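Local atomic coordinates of cytochrome c' (Rubrivivax gelatinosus, PDB entry 2J8W), a protein that carries one covalently bound high-spin heme c without a sixth iron ligand and has electron transfer activity, its exact physiological function being unknown. Residues 9-14 / 55-60; 93-98 / 112-117. All coordinates share one frame; numbering follows the deposited sequence.

Contact 1 of 2, residues 9-14 / 55-60; sequences IEYRQS and PLTAFG. With HEC (heme c), chain C.
Arg12 and Pro55 mark the closest backbone approach, with Arg12 CA 4.2 Å from Pro55 CA: residues 9-14 are a piece of helix 5-30, and residues 55-60 run past it as a 3-10 turn, closed by Ala58 N to Pro55 O, that passes into loop. Arg12 carries most of the contact. Its CG lies between the backbone N and the carbonyl carbon (chi1 69°), and the chain then stays extended to NE, which lays it across Phe59 at about a right angle. The guanidinium is flat on the Phe59 ring, the two planes 10° apart and their centres 4.1 Å apart, a cation-pi stack. Just before it, Arg12 CD sits over the middle of the same face, 3.6 Å from the Phe59 ring centroid, a CH-pi contact. Ile9 CG1 covers the opposite guanidinium face, offset toward its rim. At the edge, Arg12 NH1 donates, nearly straight and in plane, to a lone pair of Ala58 O at 2.8 Å, and Arg12 NE donates to heme propionate O1D at 2.8 Å. This belongs to the propionate side of the cytochrome c' heme pocket, completed by Thr69 and Glu70: Gln13 NE2 holds the other oxygen of that carboxylate, O2D, at 3.0 Å, nearly straight at 175°. Arg12 NH2 bonds to Thr63 O and Thr69 OG1 and adds a weak bond to O1D, so both faces and the donor edges of the group fix its rotation. With an alanine here, propionate O1D would probably lose its charged partner and Phe59 the group stacked on it. Beside this, Tyr11 CD2 packs 3.7 Å from Ala58 CB. A water joins Tyr11 OH to Thr57 OG1, while the same phenol is hydrogen-bonded to His22 of the second subunit and Thr57 OG1 to Leu54 O.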
loop_
_atom_site.group_PDB
_atom_site.type_symbol
_atom_site.label_atom_id
_atom_site.label_comp_id
_atom_site.label_asym_id
_atom_site.label_seq_id
_atom_site.Cartn_x
_atom_site.Cartn_y
_atom_site.Cartn_z
ATOM N N ILE A 9 -12.703 -2.193 4.607
ATOM C CA ILE A 9 -12.717 -3.125 3.506
ATOM C C ILE A 9 -11.845 -2.634 2.354
ATOM O O ILE A 9 -11.038 -3.390 1.808
ATOM C CB ILE A 9 -14.171 -3.379 3.030
ATOM C CG1 ILE A 9 -14.981 -4.064 4.161
ATOM C CG2 ILE A 9 -14.125 -4.203 1.777
ATOM C CD1 ILE A 9 -16.521 -4.106 3.980
ATOM N N GLU A 10 -12.060 -1.405 1.926
ATOM C CA GLU A 10 -11.283 -0.915 0.791
ATOM C C GLU A 10 -9.798 -0.888 1.150
ATOM O O GLU A 10 -8.933 -1.119 0.302
ATOM C CB GLU A 10 -11.748 0.472 0.390
ATOM C CG GLU A 10 -13.126 0.567 -0.252
ATOM C CD GLU A 10 -13.374 1.996 -0.746
ATOM O OE1 GLU A 10 -12.850 2.333 -1.814
ATOM O OE2 GLU A 10 -14.008 2.811 -0.069
ATOM N N TYR A 11 -9.476 -0.563 2.406
ATOM C CA TYR A 11 -8.072 -0.521 2.863
ATOM C C TYR A 11 -7.449 -1.886 2.784
ATOM O O TYR A 11 -6.357 -2.041 2.232
ATOM C CB TYR A 11 -8.064 -0.028 4.295
ATOM C CG TYR A 11 -6.695 0.051 4.935
ATOM C CD1 TYR A 11 -5.988 1.250 4.960
ATOM C CD2 TYR A 11 -6.144 -1.042 5.573
ATOM C CE1 TYR A 11 -4.731 1.349 5.595
ATOM C CE2 TYR A 11 -4.899 -0.958 6.209
ATOM C CZ TYR A 11 -4.199 0.214 6.193
ATOM O OH TYR A 11 -2.981 0.271 6.821
ATOM N N ARG A 12 -8.103 -2.919 3.324
ATOM C CA ARG A 12 -7.460 -4.226 3.319
ATOM C C ARG A 12 -7.343 -4.761 1.891
ATOM O O ARG A 12 -6.316 -5.352 1.525
ATOM C CB ARG A 12 -8.209 -5.192 4.240
ATOM C CG ARG A 12 -9.607 -5.650 3.803
ATOM C CD ARG A 12 -10.453 -5.949 5.019
ATOM N NE ARG A 12 -11.708 -6.614 4.625
ATOM C CZ ARG A 12 -12.761 -6.708 5.429
ATOM N NH1 ARG A 12 -12.708 -6.158 6.624
ATOM N NH2 ARG A 12 -13.864 -7.372 5.075
ATOM N N GLN A 13 -8.367 -4.554 1.066
ATOM C CA GLN A 13 -8.253 -4.949 -0.326
ATOM C C GLN A 13 -7.090 -4.274 -1.007
ATOM O O GLN A 13 -6.349 -4.917 -1.758
ATOM C CB GLN A 13 -9.563 -4.623 -1.064
ATOM C CG GLN A 13 -10.742 -5.518 -0.653
ATOM C CD GLN A 13 -12.079 -5.057 -1.187
ATOM O OE1 GLN A 13 -12.217 -3.920 -1.664
ATOM N NE2 GLN A 13 -13.065 -5.942 -1.125
ATOM N N SER A 14 -6.969 -2.976 -0.809
ATOM C CA SER A 14 -5.881 -2.203 -1.400
ATOM C C SER A 14 -4.529 -2.737 -0.947
ATOM O O SER A 14 -3.616 -2.888 -1.761
ATOM C CB SER A 14 -6.052 -0.746 -0.996
ATOM O OG SER A 14 -7.194 -0.160 -1.606
ATOM N N PRO A 55 -3.010 -5.151 6.163
ATOM C CA PRO A 55 -4.409 -5.507 5.907
ATOM C C PRO A 55 -5.097 -6.214 7.056
ATOM O O PRO A 55 -6.325 -6.139 7.171
ATOM C CB PRO A 55 -4.322 -6.408 4.685
ATOM C CG PRO A 55 -2.897 -6.948 4.689
ATOM C CD PRO A 55 -2.069 -5.846 5.265
ATOM N N LEU A 56 -4.346 -6.992 7.832
ATOM C CA LEU A 56 -4.955 -7.828 8.861
ATOM C C LEU A 56 -5.351 -6.991 10.073
ATOM O O LEU A 56 -6.033 -7.506 10.935
ATOM C CB LEU A 56 -4.078 -9.074 9.125
ATOM C CG LEU A 56 -3.907 -9.961 7.871
ATOM C CD1 LEU A 56 -2.733 -10.909 7.864
ATOM C CD2 LEU A 56 -5.198 -10.783 7.609
ATOM N N THR A 57 -5.032 -5.699 10.075
ATOM C CA THR A 57 -5.489 -4.728 11.050
ATOM C C THR A 57 -6.856 -4.156 10.731
ATOM O O THR A 57 -7.411 -3.386 11.499
ATOM C CB THR A 57 -4.506 -3.521 11.190
ATOM O OG1 THR A 57 -4.563 -2.676 10.032
ATOM C CG2 THR A 57 -3.042 -3.952 11.474
ATOM N N ALA A 58 -7.418 -4.550 9.600
ATOM C CA ALA A 58 -8.631 -3.916 9.009
ATOM C C ALA A 58 -9.797 -4.925 8.866
ATOM O O ALA A 58 -10.645 -4.792 8.000
ATOM C CB ALA A 58 -8.281 -3.253 7.695
ATOM N N PHE A 59 -9.822 -5.923 9.749
ATOM C CA PHE A 59 -10.911 -6.911 9.840
ATOM C C PHE A 59 -11.584 -6.816 11.226
ATOM O O PHE A 59 -11.938 -7.831 11.829
ATOM C CB PHE A 59 -10.438 -8.346 9.584
ATOM C CG PHE A 59 -10.028 -8.641 8.170
ATOM C CD1 PHE A 59 -10.929 -9.182 7.270
ATOM C CD2 PHE A 59 -8.720 -8.433 7.753
ATOM C CE1 PHE A 59 -10.534 -9.497 5.984
ATOM C CE2 PHE A 59 -8.321 -8.753 6.486
ATOM C CZ PHE A 59 -9.209 -9.255 5.587
ATOM N N GLY A 60 -11.760 -5.598 11.704
ATOM C CA GLY A 60 -12.406 -5.363 12.970
ATOM C C GLY A 60 -13.876 -5.691 12.971
ATOM O O GLY A 60 -14.474 -6.065 11.953
HETATM FE FE HEC C . -5.219 -12.343 0.661
HETATM C CHA HEC C . -7.948 -10.645 -0.548
HETATM C CHB HEC C . -3.479 -11.529 -2.112
HETATM C CHC HEC C . -2.292 -13.319 2.186
HETATM C CHD HEC C . -6.926 -13.047 3.535
HETATM N NA HEC C . -5.635 -11.269 -0.985
HETATM C C1A HEC C . -6.835 -10.686 -1.357
HETATM C C2A HEC C . -6.732 -10.130 -2.680
HETATM C C3A HEC C . -5.485 -10.378 -3.119
HETATM C C4A HEC C . -4.784 -11.076 -2.057
HETATM C CMA HEC C . -4.837 -9.966 -4.441
HETATM C CAA HEC C . -7.853 -9.416 -3.429
HETATM C CBA HEC C . -7.887 -7.941 -3.116
HETATM C CGA HEC C . -8.949 -7.273 -4.043
HETATM O O1A HEC C . -9.463 -7.885 -5.031
HETATM O O2A HEC C . -9.374 -6.091 -3.855
HETATM N NB HEC C . -3.220 -12.368 0.169
HETATM C C1B HEC C . -2.781 -12.124 -1.094
HETATM C C2B HEC C . -1.394 -12.512 -1.172
HETATM C C3B HEC C . -1.049 -12.995 0.028
HETATM C C4B HEC C . -2.198 -12.906 0.898
HETATM C CMB HEC C . -0.496 -12.433 -2.417
HETATM C CAB HEC C . 0.304 -13.517 0.482
HETATM C CBB HEC C . 1.493 -12.810 0.131
HETATM N NC HEC C . -4.713 -12.980 2.465
HETATM C C1C HEC C . -3.464 -13.394 2.910
HETATM C C2C HEC C . -3.532 -13.977 4.227
HETATM C C3C HEC C . -4.828 -13.892 4.618
HETATM C C4C HEC C . -5.587 -13.304 3.519
HETATM C CMC HEC C . -2.330 -14.517 5.002
HETATM C CAC HEC C . -5.467 -14.352 5.968
HETATM C CBC HEC C . -4.684 -14.479 7.103
HETATM N ND HEC C . -7.098 -11.910 1.375
HETATM C C1D HEC C . -7.615 -12.375 2.586
HETATM C C2D HEC C . -9.011 -12.010 2.679
HETATM C C3D HEC C . -9.312 -11.275 1.462
HETATM C C4D HEC C . -8.084 -11.234 0.679
HETATM C CMD HEC C . -9.957 -12.331 3.817
HETATM C CAD HEC C . -10.609 -10.615 1.091
HETATM C CBD HEC C . -10.564 -9.147 1.548
HETATM C CGD HEC C . -11.900 -8.477 1.256
HETATM O O1D HEC C . -12.410 -7.782 2.165
HETATM O O2D HEC C . -12.429 -8.591 0.093
HETATM O O HOH W 1 -3.443 -0.017 9.523
#

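Contact 2 of 2, residues 93-98 / 112-117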
loop_
_atom_site.group_PDB
_atom_site.type_symbol
_atom_site.label_atom_id
_atom_site.label_comp_id
_atom_site.label_asym_id
_atom_site.label_seq_id
_atom_site.Cartn_x
_atom_site.Cartn_y
_atom_site.Cartn_z
ATOM N N VAL A 93 6.651 -14.164 6.233
ATOM C CA VAL A 93 7.148 -12.876 5.765
ATOM C C VAL A 93 8.416 -12.502 6.524
ATOM O O VAL A 93 9.321 -11.916 5.961
ATOM C CB VAL A 93 6.060 -11.793 5.852
ATOM C CG1 VAL A 93 6.677 -10.382 5.666
ATOM C CG2 VAL A 93 4.879 -12.101 4.889
ATOM N N ASP A 94 8.518 -12.845 7.800
ATOM C CA ASP A 94 9.744 -12.590 8.525
ATOM C C ASP A 94 10.912 -13.301 7.846
ATOM O O ASP A 94 12.011 -12.749 7.721
ATOM C CB ASP A 94 9.640 -13.104 9.970
ATOM C CG ASP A 94 8.835 -12.218 10.875
ATOM O OD1 ASP A 94 8.570 -11.063 10.510
ATOM O OD2 ASP A 94 8.508 -12.703 12.004
ATOM N N LYS A 95 10.715 -14.546 7.480
ATOM C CA LYS A 95 11.750 -15.281 6.760
ATOM C C LYS A 95 12.057 -14.673 5.404
ATOM O O LYS A 95 13.212 -14.644 4.987
ATOM C CB LYS A 95 11.345 -16.730 6.581
ATOM C CG LYS A 95 11.263 -17.492 7.852
ATOM C CD LYS A 95 10.947 -18.941 7.521
ATOM C CE LYS A 95 11.461 -19.935 8.517
ATOM N NZ LYS A 95 11.503 -21.274 7.873
ATOM N N LEU A 96 11.037 -14.195 4.709
ATOM C CA LEU A 96 11.243 -13.534 3.441
ATOM C C LEU A 96 12.074 -12.297 3.609
ATOM O O LEU A 96 13.012 -12.037 2.851
ATOM C CB LEU A 96 9.908 -13.189 2.776
ATOM C CG LEU A 96 9.952 -12.626 1.350
ATOM C CD1 LEU A 96 10.460 -13.668 0.336
ATOM C CD2 LEU A 96 8.558 -12.091 0.964
ATOM N N ASP A 97 11.751 -11.499 4.619
ATOM C CA ASP A 97 12.489 -10.254 4.922
ATOM C C ASP A 97 13.978 -10.605 5.165
ATOM O O ASP A 97 14.877 -9.988 4.613
ATOM C CB ASP A 97 11.788 -9.578 6.153
ATOM C CG ASP A 97 12.346 -8.217 6.571
ATOM O OD1 ASP A 97 13.526 -8.141 6.828
ATOM O OD2 ASP A 97 11.551 -7.276 6.783
ATOM N N ALA A 98 14.235 -11.616 5.990
ATOM C CA ALA A 98 15.593 -12.012 6.301
ATOM C C ALA A 98 16.324 -12.449 5.026
ATOM O O ALA A 98 17.500 -12.126 4.807
ATOM C CB ALA A 98 15.592 -13.118 7.347
ATOM N N VAL A 112 9.827 -17.508 -0.520
ATOM C CA VAL A 112 8.712 -17.268 -1.447
ATOM C C VAL A 112 7.729 -18.434 -1.381
ATOM O O VAL A 112 6.507 -18.246 -1.329
ATOM C CB VAL A 112 9.211 -17.038 -2.873
ATOM C CG1 VAL A 112 8.091 -17.207 -3.913
ATOM C CG2 VAL A 112 9.860 -15.680 -2.994
ATOM N N GLY A 113 8.251 -19.656 -1.325
ATOM C CA GLY A 113 7.348 -20.798 -1.236
ATOM C C GLY A 113 6.550 -20.829 0.045
ATOM O O GLY A 113 5.333 -21.067 0.061
ATOM N N GLU A 114 7.239 -20.571 1.137
ATOM C CA GLU A 114 6.556 -20.568 2.450
ATOM C C GLU A 114 5.511 -19.453 2.494
ATOM O O GLU A 114 4.383 -19.614 2.997
ATOM C CB GLU A 114 7.607 -20.402 3.554
ATOM C CG GLU A 114 7.121 -20.652 4.960
ATOM C CD GLU A 114 8.250 -20.888 5.977
ATOM O OE1 GLU A 114 9.427 -20.597 5.684
ATOM O OE2 GLU A 114 7.948 -21.349 7.105
ATOM N N THR A 115 5.881 -18.275 2.006
ATOM C CA THR A 115 4.966 -17.138 2.038
ATOM C C THR A 115 3.739 -17.412 1.177
ATOM O O THR A 115 2.601 -17.232 1.601
ATOM C CB THR A 115 5.683 -15.845 1.613
ATOM O OG1 THR A 115 6.746 -15.579 2.513
ATOM C CG2 THR A 115 4.744 -14.659 1.650
ATOM N N GLY A 116 3.964 -17.887 -0.033
ATOM C CA GLY A 116 2.874 -18.232 -0.909
ATOM C C GLY A 116 1.946 -19.277 -0.322
ATOM O O GLY A 116 0.713 -19.173 -0.465
ATOM N N GLY A 117 2.510 -20.275 0.356
ATOM C CA GLY A 117 1.680 -21.267 1.060
ATOM C C GLY A 117 0.794 -20.639 2.127
ATOM O O GLY A 117 -0.355 -21.044 2.329
#
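The four-helix bundle of cytochrome c' brings its last two long helices together here, 79-102 and 105-126, joined by a short connection. Over residues 93-98 and 112-117 the helix axes come within 8.7 Å and run antiparallel, at 154° between their N-to-C directions. The CA atoms of Val93 and Thr115 are nearest neighbours across the pair, as are, about a turn on, those of Leu96 and Val112. Two kinds of contact follow from this register. On the inner side, Leu96 has CG anti to its own nitrogen (chi1 -173°), which carries the branched end over to Val112, where Leu96 CD1 meets Val112 CG2 at 3.9 Å. Thr115 enters the same seam with two different branches: its methyl CG2 lies 4.1 Å from Val93 CG2, whereas its hydroxyl is turned back to its own helix and hydrogen-bonds Ala111 O. That bond gives the buried hydroxyl a partner without any polar group from the facing helix. On the solvent side, Lys95 and Glu114, both extended beyond CG, cross at about a right angle. In the conformer given, Lys95 NZ lies 3.1 Å from Glu114 OE1, a salt bridge; as Glu114 has two conformers and Lys95 CD sits unusually close to OE1, its detailed geometry is doubtful. The inner side chains are closed in by the other two helices of the bundle. Leu96 touches Ile45 and Val48 of helix 38-52, and Phe23 of helix 5-30 packs against Leu96, Val112 and Thr115 alike; Thr115 also touches the heme.

How the contacts relate
From the N terminus, helix 5-30 supplies residues 9-14, and the chain runs through helix 38-52 before residues 55-60 return to close contact 1, a loop with 40 residues between its segments. Contact 2 opens only afterwards: 13 residues, mostly helical, separate 93-98 from 112-117, so the two closures follow in series, neither nested nor crossed. Their centres lie about 21 Å apart on opposite sides of the chain's centre, and their nearest atoms stay about 8 Å apart. Contact 1 ties the first helix to the loop after the second at the heme propionates; contact 2 joins the last two long helices. The heme touches both, and helix 5-30 also packs against contact 2.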